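Local structure of outer membrane protein assembly factor BamA (Haemophilus ducreyi, 4K3C) at residues N259-L273 with I303-N317. The protein probably serves within the Bam complex to assemble beta-barrel proteins and insert them into the outer membrane. Residues are numbered along the deposited sequence; the frame is centred on the assembly and turned at random.
Sequences NNSYYLGLGYTHDKL and IQSADFDLSFGWNYN
The ring of Y263 lies flat over G313, whose CA sits 3.6 Å from the ring centroid in a CH-pi contact, while N315 ND2 stands at the ring's edge, near its plane. Y268 turns its own edge toward the face of F308 in an offset edge-to-face pair, the planes at 73° and the centroids 5.1 Å apart, and CB of N260 lies at the edge of the W314 indole. These groups decorate two neighbouring antiparallel strands, 260-274 and 303-317, in the transmembrane beta-barrel of this Omp85-family protein; the chain also carries two POTRA domains. Strands 242-254 and 328-338 flank the pair and continue the barrel wall.

The first torsion of Y263 (chi1 63°) holds CG between its backbone N and carbonyl carbon, which lays the ring across the partner strand, where glycine has no side chain to oppose it. That face also carries D309, S311 and N315, whose OD1 bonds to N332. The other face, with Y262, L264, L266, Y268, F308, L310, F312 and W314, is largely apolar and aromatic, consistent with a lipid-facing barrel surface. There L266 CD2 meets L310 CD1 at 4.0 Å, and L264 CD2 comes in at the edge of the F312 ring.

Backbone bonds pair Y263 with G313, G265 with S311 and G267 with D309 in both directions. The regular pairing is interrupted around A306 and D307, where the peptide between the two residues is modelled as cis; T269 N still donates to D307 O. Pairing resumes beyond it, D271 with S305 and L273 with I303. Near this end H270, CG anti to its backbone N (chi1 171°), reaches toward the neighbouring strand, and its NE2 donates to Q304 OE1 at 3.0 Å, with the oxygen close to the imidazole plane.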
ATOM      1  N   ASN A 259       0.167  -7.175   8.761  1.00 81.45           N
ATOM      2  CA  ASN A 259      -0.180  -7.822   7.519  1.00 81.98           C
ATOM      3  C   ASN A 259      -1.631  -7.545   7.148  1.00 83.29           C
ATOM      4  O   ASN A 259      -2.054  -7.836   6.030  1.00 87.17           O
ATOM      5  CB  ASN A 259       0.084  -9.323   7.605  1.00 78.75           C
ATOM      6  CG  ASN A 259       1.552  -9.653   7.489  1.00 73.78           C
ATOM      7  OD1 ASN A 259       2.395  -8.760   7.407  1.00 74.92           O
ATOM      8  ND2 ASN A 259       1.868 -10.938   7.480  1.00 68.12           N
ATOM      9  N   ASN A 260      -2.393  -6.979   8.082  1.00 70.04           N
ATOM     10  CA  ASN A 260      -3.794  -6.674   7.812  1.00 57.46           C
ATOM     11  C   ASN A 260      -4.164  -5.279   8.230  1.00 58.16           C
ATOM     12  O   ASN A 260      -3.584  -4.734   9.156  1.00 70.01           O
ATOM     13  CB  ASN A 260      -4.729  -7.658   8.513  1.00 52.11           C
ATOM     14  CG  ASN A 260      -4.319  -9.095   8.311  1.00 49.27           C
ATOM     15  OD1 ASN A 260      -3.398  -9.580   8.968  1.00 55.22           O
ATOM     16  ND2 ASN A 260      -4.998  -9.788   7.402  1.00 42.87           N
ATOM     17  N   SER A 261      -5.142  -4.707   7.539  1.00 55.46           N
ATOM     18  CA  SER A 261      -5.696  -3.416   7.920  1.00 50.69           C
ATOM     19  C   SER A 261      -7.069  -3.203   7.271  1.00 49.75           C
ATOM     20  O   SER A 261      -7.391  -3.819   6.252  1.00 43.89           O
ATOM     21  CB  SER A 261      -4.724  -2.300   7.557  1.00 38.60           C
ATOM     22  OG  SER A 261      -4.219  -2.493   6.251  1.00 36.61           O
ATOM     23  N   TYR A 262      -7.883  -2.347   7.874  1.00 33.20           N
ATOM     24  CA  TYR A 262      -9.224  -2.104   7.380  1.00 32.60           C
ATOM     25  C   TYR A 262      -9.342  -0.639   7.147  1.00 46.50           C
ATOM     26  O   TYR A 262      -8.481   0.130   7.560  1.00 52.30           O
ATOM     27  CB  TYR A 262     -10.270  -2.569   8.401  1.00 57.10           C
ATOM     28  CG  TYR A 262     -10.069  -4.022   8.672  1.00 71.38           C
ATOM     29  CD1 TYR A 262     -10.631  -4.989   7.841  1.00 69.74           C
ATOM     30  CD2 TYR A 262      -9.225  -4.440   9.693  1.00 83.63           C
ATOM     31  CE1 TYR A 262     -10.395  -6.335   8.056  1.00 72.23           C
ATOM     32  CE2 TYR A 262      -8.981  -5.785   9.910  1.00 85.64           C
ATOM     33  CZ  TYR A 262      -9.561  -6.727   9.087  1.00 76.33           C
ATOM     34  OH  TYR A 262      -9.298  -8.055   9.320  1.00 71.11           O
ATOM     35  N   TYR A 263     -10.393  -0.240   6.455  1.00 39.57           N
ATOM     36  CA  TYR A 263     -10.735   1.170   6.439  1.00 42.54           C
ATOM     37  C   TYR A 263     -12.247   1.335   6.292  1.00 39.58           C
ATOM     38  O   TYR A 263     -12.937   0.451   5.756  1.00 40.57           O
ATOM     39  CB  TYR A 263      -9.964   1.908   5.356  1.00 30.08           C
ATOM     40  CG  TYR A 263     -10.295   1.420   3.974  1.00 33.96           C
ATOM     41  CD1 TYR A 263     -11.429   1.876   3.307  1.00 40.34           C
ATOM     42  CD2 TYR A 263      -9.492   0.512   3.330  1.00 29.89           C
ATOM     43  CE1 TYR A 263     -11.753   1.441   2.050  1.00 28.49           C
ATOM     44  CE2 TYR A 263      -9.812   0.066   2.056  1.00 37.95           C
ATOM     45  CZ  TYR A 263     -10.947   0.539   1.426  1.00 37.71           C
ATOM     46  OH  TYR A 263     -11.286   0.105   0.161  1.00 42.63           O
ATOM     47  N   LEU A 264     -12.750   2.442   6.828  1.00 33.92           N
ATOM     48  CA  LEU A 264     -14.129   2.868   6.643  1.00 34.79           C
ATOM     49  C   LEU A 264     -14.089   4.314   6.172  1.00 41.52           C
ATOM     50  O   LEU A 264     -13.356   5.129   6.735  1.00 49.08           O
ATOM     51  CB  LEU A 264     -14.891   2.813   7.961  1.00 41.21           C
ATOM     52  CG  LEU A 264     -15.722   1.589   8.349  1.00 58.70           C
ATOM     53  CD1 LEU A 264     -16.532   1.883   9.629  1.00 53.41           C
ATOM     54  CD2 LEU A 264     -16.634   1.103   7.208  1.00 62.94           C
ATOM     55  N   GLY A 265     -14.875   4.651   5.159  1.00 39.08           N
ATOM     56  CA  GLY A 265     -14.926   6.030   4.699  1.00 35.14           C
ATOM     57  C   GLY A 265     -16.321   6.491   4.336  1.00 40.32           C
ATOM     58  O   GLY A 265     -17.169   5.685   3.962  1.00 52.35           O
ATOM     59  N   LEU A 266     -16.556   7.789   4.481  1.00 35.09           N
ATOM     60  CA  LEU A 266     -17.737   8.462   3.957  1.00 31.07           C
ATOM     61  C   LEU A 266     -17.229   9.484   2.959  1.00 38.18           C
ATOM     62  O   LEU A 266     -16.167  10.089   3.165  1.00 39.55           O
ATOM     63  CB  LEU A 266     -18.444   9.220   5.060  1.00 41.64           C
ATOM     64  CG  LEU A 266     -18.986   8.376   6.206  1.00 59.83           C
ATOM     65  CD1 LEU A 266     -19.260   9.240   7.448  1.00 53.60           C
ATOM     66  CD2 LEU A 266     -20.248   7.649   5.736  1.00 66.42           C
ATOM     67  N   GLY A 267     -17.977   9.688   1.882  1.00 38.61           N
ATOM     68  CA  GLY A 267     -17.615  10.711   0.922  1.00 28.81           C
ATOM     69  C   GLY A 267     -18.789  11.283   0.157  1.00 37.51           C
ATOM     70  O   GLY A 267     -19.767  10.601  -0.152  1.00 40.07           O
ATOM     71  N   TYR A 268     -18.688  12.559  -0.162  1.00 33.83           N
ATOM     72  CA  TYR A 268     -19.660  13.181  -1.036  1.00 34.66           C
ATOM     73  C   TYR A 268     -18.967  13.494  -2.348  1.00 35.25           C
ATOM     74  O   TYR A 268     -17.813  13.911  -2.364  1.00 36.41           O
ATOM     75  CB  TYR A 268     -20.198  14.458  -0.406  1.00 32.18           C
ATOM     76  CG  TYR A 268     -21.232  15.160  -1.248  1.00 39.81           C
ATOM     77  CD1 TYR A 268     -20.859  16.115  -2.182  1.00 46.54           C
ATOM     78  CD2 TYR A 268     -22.586  14.880  -1.098  1.00 44.89           C
ATOM     79  CE1 TYR A 268     -21.805  16.760  -2.951  1.00 52.61           C
ATOM     80  CE2 TYR A 268     -23.541  15.536  -1.846  1.00 49.36           C
ATOM     81  CZ  TYR A 268     -23.147  16.473  -2.776  1.00 52.29           C
ATOM     82  OH  TYR A 268     -24.094  17.110  -3.548  1.00 53.03           O
ATOM     83  N   THR A 269     -19.655  13.257  -3.456  1.00 36.93           N
ATOM     84  CA  THR A 269     -19.064  13.447  -4.773  1.00 43.14           C
ATOM     85  C   THR A 269     -20.109  13.875  -5.809  1.00 35.44           C
ATOM     86  O   THR A 269     -21.199  13.321  -5.897  1.00 30.58           O
ATOM     87  CB  THR A 269     -18.348  12.161  -5.307  1.00 38.78           C
ATOM     88  OG1 THR A 269     -19.321  11.266  -5.842  1.00 38.46           O
ATOM     89  CG2 THR A 269     -17.526  11.437  -4.219  1.00 31.12           C
ATOM     90  N   HIS A 270     -19.734  14.838  -6.633  1.00 31.90           N
ATOM     91  CA  HIS A 270     -20.636  15.404  -7.604  1.00 30.95           C
ATOM     92  C   HIS A 270     -20.031  15.198  -8.986  1.00 32.56           C
ATOM     93  O   HIS A 270     -18.913  15.619  -9.231  1.00 33.54           O
ATOM     94  CB  HIS A 270     -20.795  16.873  -7.269  1.00 31.32           C
ATOM     95  CG  HIS A 270     -21.538  17.660  -8.291  1.00 43.65           C
ATOM     96  ND1 HIS A 270     -21.213  18.962  -8.601  1.00 41.67           N
ATOM     97  CD2 HIS A 270     -22.616  17.345  -9.051  1.00 50.87           C
ATOM     98  CE1 HIS A 270     -22.049  19.415  -9.519  1.00 55.98           C
ATOM     99  NE2 HIS A 270     -22.910  18.452  -9.806  1.00 60.83           N
ATOM    100  N   ASP A 271     -20.766  14.513  -9.865  1.00 39.96           N
ATOM    101  CA  ASP A 271     -20.321  14.155 -11.216  1.00 37.74           C
ATOM    102  C   ASP A 271     -21.160  14.907 -12.230  1.00 42.33           C
ATOM    103  O   ASP A 271     -22.382  14.981 -12.091  1.00 41.23           O
ATOM    104  CB  ASP A 271     -20.543  12.663 -11.502  1.00 41.42           C
ATOM    105  CG  ASP A 271     -19.795  11.751 -10.560  1.00 45.39           C
ATOM    106  OD1 ASP A 271     -18.576  11.512 -10.771  1.00 45.13           O
ATOM    107  OD2 ASP A 271     -20.453  11.244  -9.626  1.00 46.89           O
ATOM    108  N   LYS A 272     -20.517  15.427 -13.270  1.00 32.96           N
ATOM    109  CA  LYS A 272     -21.223  16.158 -14.307  1.00 34.22           C
ATOM    110  C   LYS A 272     -20.757  15.595 -15.639  1.00 53.35           C
ATOM    111  O   LYS A 272     -19.552  15.530 -15.894  1.00 62.32           O
ATOM    112  CB  LYS A 272     -20.926  17.657 -14.200  1.00 34.48           C
ATOM    113  CG  LYS A 272     -21.769  18.545 -15.106  1.00101.38           C
ATOM    114  CD  LYS A 272     -21.356  20.027 -15.045  1.00 96.26           C
ATOM    115  CE  LYS A 272     -21.466  20.620 -13.634  1.00 86.54           C
ATOM    116  NZ  LYS A 272     -20.253  20.367 -12.792  1.00 76.16           N
ATOM    117  N   LEU A 273     -21.699  15.167 -16.479  1.00 48.58           N
ATOM    118  CA  LEU A 273     -21.340  14.561 -17.760  1.00 44.31           C
ATOM    119  C   LEU A 273     -21.879  15.334 -18.960  1.00 56.02           C
ATOM    120  O   LEU A 273     -23.038  15.743 -18.983  1.00 61.13           O
ATOM    121  CB  LEU A 273     -21.757  13.087 -17.810  1.00 39.34           C
ATOM    122  CG  LEU A 273     -20.881  12.139 -16.972  1.00 42.45           C
ATOM    123  CD1 LEU A 273     -21.246  12.153 -15.491  1.00 38.79           C
ATOM    124  CD2 LEU A 273     -20.885  10.709 -17.528  1.00 45.95           C
ATOM    125  N   ILE A 303     -26.003  15.433 -17.637  1.00 68.18           N
ATOM    126  CA  ILE A 303     -26.380  14.550 -16.547  1.00 57.02           C
ATOM    127  C   ILE A 303     -25.573  14.967 -15.328  1.00 57.93           C
ATOM    128  O   ILE A 303     -24.398  15.277 -15.463  1.00 69.05           O
ATOM    129  CB  ILE A 303     -25.973  13.109 -16.941  1.00 60.05           C
ATOM    130  CG1 ILE A 303     -26.664  12.698 -18.245  1.00 54.61           C
ATOM    131  CG2 ILE A 303     -26.247  12.121 -15.823  1.00 65.77           C
ATOM    132  CD1 ILE A 303     -26.046  11.498 -18.930  1.00 39.77           C
ATOM    133  N   GLN A 304     -26.188  14.993 -14.146  1.00 58.75           N
ATOM    134  CA  GLN A 304     -25.503  15.417 -12.909  1.00 57.11           C
ATOM    135  C   GLN A 304     -25.980  14.554 -11.749  1.00 56.76           C
ATOM    136  O   GLN A 304     -27.062  13.986 -11.823  1.00 56.47           O
ATOM    137  CB  GLN A 304     -25.817  16.882 -12.548  1.00 52.13           C
ATOM    138  CG  GLN A 304     -25.402  17.949 -13.548  1.00 60.39           C
ATOM    139  CD  GLN A 304     -25.297  19.334 -12.898  1.00 68.59           C
ATOM    140  OE1 GLN A 304     -25.021  19.432 -11.706  1.00 70.20           O
ATOM    141  NE2 GLN A 304     -25.515  20.402 -13.678  1.00 66.99           N
ATOM    142  N   SER A 305     -25.202  14.491 -10.671  1.00 35.12           N
ATOM    143  CA  SER A 305     -25.641  13.806  -9.465  1.00 34.90           C
ATOM    144  C   SER A 305     -24.704  13.976  -8.268  1.00 39.84           C
ATOM    145  O   SER A 305     -23.561  14.380  -8.422  1.00 32.97           O
ATOM    146  CB  SER A 305     -25.824  12.302  -9.750  1.00 62.12           C
ATOM    147  OG  SER A 305     -24.710  11.747 -10.440  1.00 61.13           O
ATOM    148  N   ALA A 306     -25.219  13.667  -7.076  1.00 35.88           N
ATOM    149  CA  ALA A 306     -24.407  13.208  -5.927  1.00 40.87           C
ATOM    150  C   ALA A 306     -25.380  12.483  -5.028  1.00 59.42           C
ATOM    151  O   ALA A 306     -26.557  12.835  -5.093  1.00 74.48           O
ATOM    152  CB  ALA A 306     -23.854  14.342  -5.209  1.00 54.43           C
ATOM    153  N   ASP A 307     -25.027  11.484  -4.205  1.00 65.57           N
ATOM    154  CA  ASP A 307     -23.808  10.657  -4.047  1.00 54.82           C
ATOM    155  C   ASP A 307     -22.979  10.822  -2.772  1.00 44.52           C
ATOM    156  O   ASP A 307     -21.805  11.178  -2.798  1.00 49.96           O
ATOM    157  CB  ASP A 307     -22.995  10.373  -5.306  1.00 60.65           C
ATOM    158  CG  ASP A 307     -23.626   9.293  -6.158  1.00 61.18           C
ATOM    159  OD1 ASP A 307     -24.860   9.329  -6.294  1.00 58.14           O
ATOM    160  OD2 ASP A 307     -22.900   8.407  -6.671  1.00 66.37           O
ATOM    161  N   PHE A 308     -23.642  10.539  -1.656  1.00 33.11           N
ATOM    162  CA  PHE A 308     -23.002  10.209  -0.399  1.00 44.99           C
ATOM    163  C   PHE A 308     -22.693   8.719  -0.433  1.00 47.04           C
ATOM    164  O   PHE A 308     -23.600   7.903  -0.537  1.00 59.61           O
ATOM    165  CB  PHE A 308     -23.972  10.437   0.747  1.00 63.08           C
ATOM    166  CG  PHE A 308     -23.858  11.771   1.383  1.00 83.74           C
ATOM    167  CD1 PHE A 308     -24.524  12.869   0.855  1.00 88.63           C
ATOM    168  CD2 PHE A 308     -23.106  11.932   2.534  1.00 96.93           C
ATOM    169  CE1 PHE A 308     -24.430  14.114   1.462  1.00 94.13           C
ATOM    170  CE2 PHE A 308     -23.002  13.176   3.144  1.00102.92           C
ATOM    171  CZ  PHE A 308     -23.666  14.268   2.605  1.00 99.33           C
ATOM    172  N   ASP A 309     -21.427   8.346  -0.336  1.00 39.95           N
ATOM    173  CA  ASP A 309     -21.079   6.938  -0.396  1.00 47.72           C
ATOM    174  C   ASP A 309     -20.469   6.443   0.911  1.00 44.17           C
ATOM    175  O   ASP A 309     -19.851   7.226   1.653  1.00 38.37           O
ATOM    176  CB  ASP A 309     -20.101   6.691  -1.542  1.00 60.35           C
ATOM    177  CG  ASP A 309     -18.810   7.440  -1.354  1.00 73.53           C
ATOM    178  OD1 ASP A 309     -17.929   6.920  -0.627  1.00 72.90           O
ATOM    179  OD2 ASP A 309     -18.689   8.558  -1.914  1.00 82.59           O
ATOM    180  N   LEU A 310     -20.646   5.145   1.178  1.00 42.88           N
ATOM    181  CA  LEU A 310     -19.970   4.469   2.287  1.00 44.44           C
ATOM    182  C   LEU A 310     -18.923   3.505   1.750  1.00 41.58           C
ATOM    183  O   LEU A 310     -19.153   2.837   0.737  1.00 45.23           O
ATOM    184  CB  LEU A 310     -20.969   3.716   3.155  1.00 52.98           C
ATOM    185  CG  LEU A 310     -20.373   2.855   4.261  1.00 45.70           C
ATOM    186  CD1 LEU A 310     -19.587   3.692   5.236  1.00 31.91           C
ATOM    187  CD2 LEU A 310     -21.491   2.112   4.955  1.00 46.08           C
ATOM    188  N   SER A 311     -17.774   3.436   2.421  1.00 32.19           N
ATOM    189  CA  SER A 311     -16.668   2.634   1.911  1.00 38.35           C
ATOM    190  C   SER A 311     -15.984   1.840   2.997  1.00 42.00           C
ATOM    191  O   SER A 311     -15.727   2.365   4.085  1.00 42.46           O
ATOM    192  CB  SER A 311     -15.638   3.508   1.209  1.00 36.02           C
ATOM    193  OG  SER A 311     -16.195   4.015   0.018  1.00 51.65           O
ATOM    194  N   PHE A 312     -15.700   0.576   2.687  1.00 35.19           N
ATOM    195  CA  PHE A 312     -15.071  -0.343   3.618  1.00 42.81           C
ATOM    196  C   PHE A 312     -14.091  -1.149   2.811  1.00 41.19           C
ATOM    197  O   PHE A 312     -14.336  -1.427   1.643  1.00 39.91           O
ATOM    198  CB  PHE A 312     -16.125  -1.263   4.243  1.00 57.14           C
ATOM    199  CG  PHE A 312     -17.446  -1.217   3.532  1.00 74.85           C
ATOM    200  CD1 PHE A 312     -17.666  -1.985   2.402  1.00 86.17           C
ATOM    201  CD2 PHE A 312     -18.455  -0.383   3.967  1.00 77.13           C
ATOM    202  CE1 PHE A 312     -18.881  -1.931   1.729  1.00 84.49           C
ATOM    203  CE2 PHE A 312     -19.662  -0.327   3.291  1.00 77.30           C
ATOM    204  CZ  PHE A 312     -19.873  -1.099   2.175  1.00 79.21           C
ATOM    205  N   GLY A 313     -12.964  -1.502   3.410  1.00 42.88           N
ATOM    206  CA  GLY A 313     -12.006  -2.336   2.717  1.00 44.16           C
ATOM    207  C   GLY A 313     -11.171  -3.122   3.698  1.00 57.98           C
ATOM    208  O   GLY A 313     -11.110  -2.772   4.882  1.00 65.11           O
ATOM    209  N   TRP A 314     -10.535  -4.188   3.217  1.00 30.41           N
ATOM    210  CA  TRP A 314      -9.606  -4.937   4.032  1.00 31.15           C
ATOM    211  C   TRP A 314      -8.346  -5.224   3.250  1.00 45.46           C
ATOM    212  O   TRP A 314      -8.410  -5.595   2.080  1.00 45.01           O
ATOM    213  CB  TRP A 314     -10.236  -6.247   4.491  1.00 49.44           C
ATOM    214  CG  TRP A 314      -9.227  -7.243   4.961  1.00 50.17           C
ATOM    215  CD1 TRP A 314      -8.341  -7.101   5.996  1.00 44.58           C
ATOM    216  CD2 TRP A 314      -8.987  -8.536   4.405  1.00 66.81           C
ATOM    217  NE1 TRP A 314      -7.576  -8.217   6.120  1.00 58.46           N
ATOM    218  CE2 TRP A 314      -7.948  -9.124   5.157  1.00 69.87           C
ATOM    219  CE3 TRP A 314      -9.550  -9.261   3.344  1.00 69.89           C
ATOM    220  CZ2 TRP A 314      -7.457 -10.415   4.886  1.00 64.99           C
ATOM    221  CZ3 TRP A 314      -9.059 -10.540   3.073  1.00 64.94           C
ATOM    222  CH2 TRP A 314      -8.024 -11.100   3.844  1.00 61.19           C
ATOM    223  N   ASN A 315      -7.192  -5.070   3.886  1.00 48.35           N
ATOM    224  CA  ASN A 315      -5.944  -5.189   3.147  1.00 50.92           C
ATOM    225  C   ASN A 315      -4.919  -6.095   3.740  1.00 59.26           C
ATOM    226  O   ASN A 315      -4.325  -5.800   4.782  1.00 56.97           O
ATOM    227  CB  ASN A 315      -5.324  -3.833   2.894  1.00 52.39           C
ATOM    228  CG  ASN A 315      -5.944  -3.156   1.728  1.00 56.75           C
ATOM    229  OD1 ASN A 315      -5.614  -3.461   0.575  1.00 57.59           O
ATOM    230  ND2 ASN A 315      -6.886  -2.250   2.003  1.00 48.58           N
ATOM    231  N   TYR A 316      -4.704  -7.194   3.033  1.00 60.11           N
ATOM    232  CA  TYR A 316      -3.721  -8.172   3.424  1.00 50.26           C
ATOM    233  C   TYR A 316      -2.476  -8.026   2.559  1.00 52.59           C
ATOM    234  O   TYR A 316      -2.572  -7.928   1.336  1.00 58.67           O
ATOM    235  CB  TYR A 316      -4.323  -9.576   3.328  1.00 44.71           C
ATOM    236  CG  TYR A 316      -3.340 -10.689   3.608  1.00 62.29           C
ATOM    237  CD1 TYR A 316      -3.082 -11.121   4.905  1.00 66.36           C
ATOM    238  CD2 TYR A 316      -2.668 -11.316   2.570  1.00 65.95           C
ATOM    239  CE1 TYR A 316      -2.175 -12.151   5.145  1.00 64.52           C
ATOM    240  CE2 TYR A 316      -1.768 -12.333   2.805  1.00 60.98           C
ATOM    241  CZ  TYR A 316      -1.523 -12.744   4.083  1.00 60.04           C
ATOM    242  OH  TYR A 316      -0.620 -13.761   4.277  1.00 66.24           O
ATOM    243  N   ASN A 317      -1.314  -7.977   3.206  1.00 53.76           N
ATOM    244  CA  ASN A 317      -0.037  -8.055   2.508  1.00 57.30           C
ATOM    245  C   ASN A 317       0.968  -8.919   3.249  1.00 71.76           C
ATOM    246  O   ASN A 317       1.301  -8.646   4.399  1.00 84.58           O
ATOM    247  CB  ASN A 317       0.569  -6.666   2.282  1.00 46.49           C
ATOM    248  CG  ASN A 317       1.782  -6.701   1.341  1.00 54.22           C
ATOM    249  OD1 ASN A 317       2.723  -7.472   1.535  1.00 60.38           O
ATOM    250  ND2 ASN A 317       1.746  -5.871   0.306  1.00 51.84           N
TER
HETATM  251  O   HOH W   1      -1.979  -4.272   4.831  1.00 49.12           O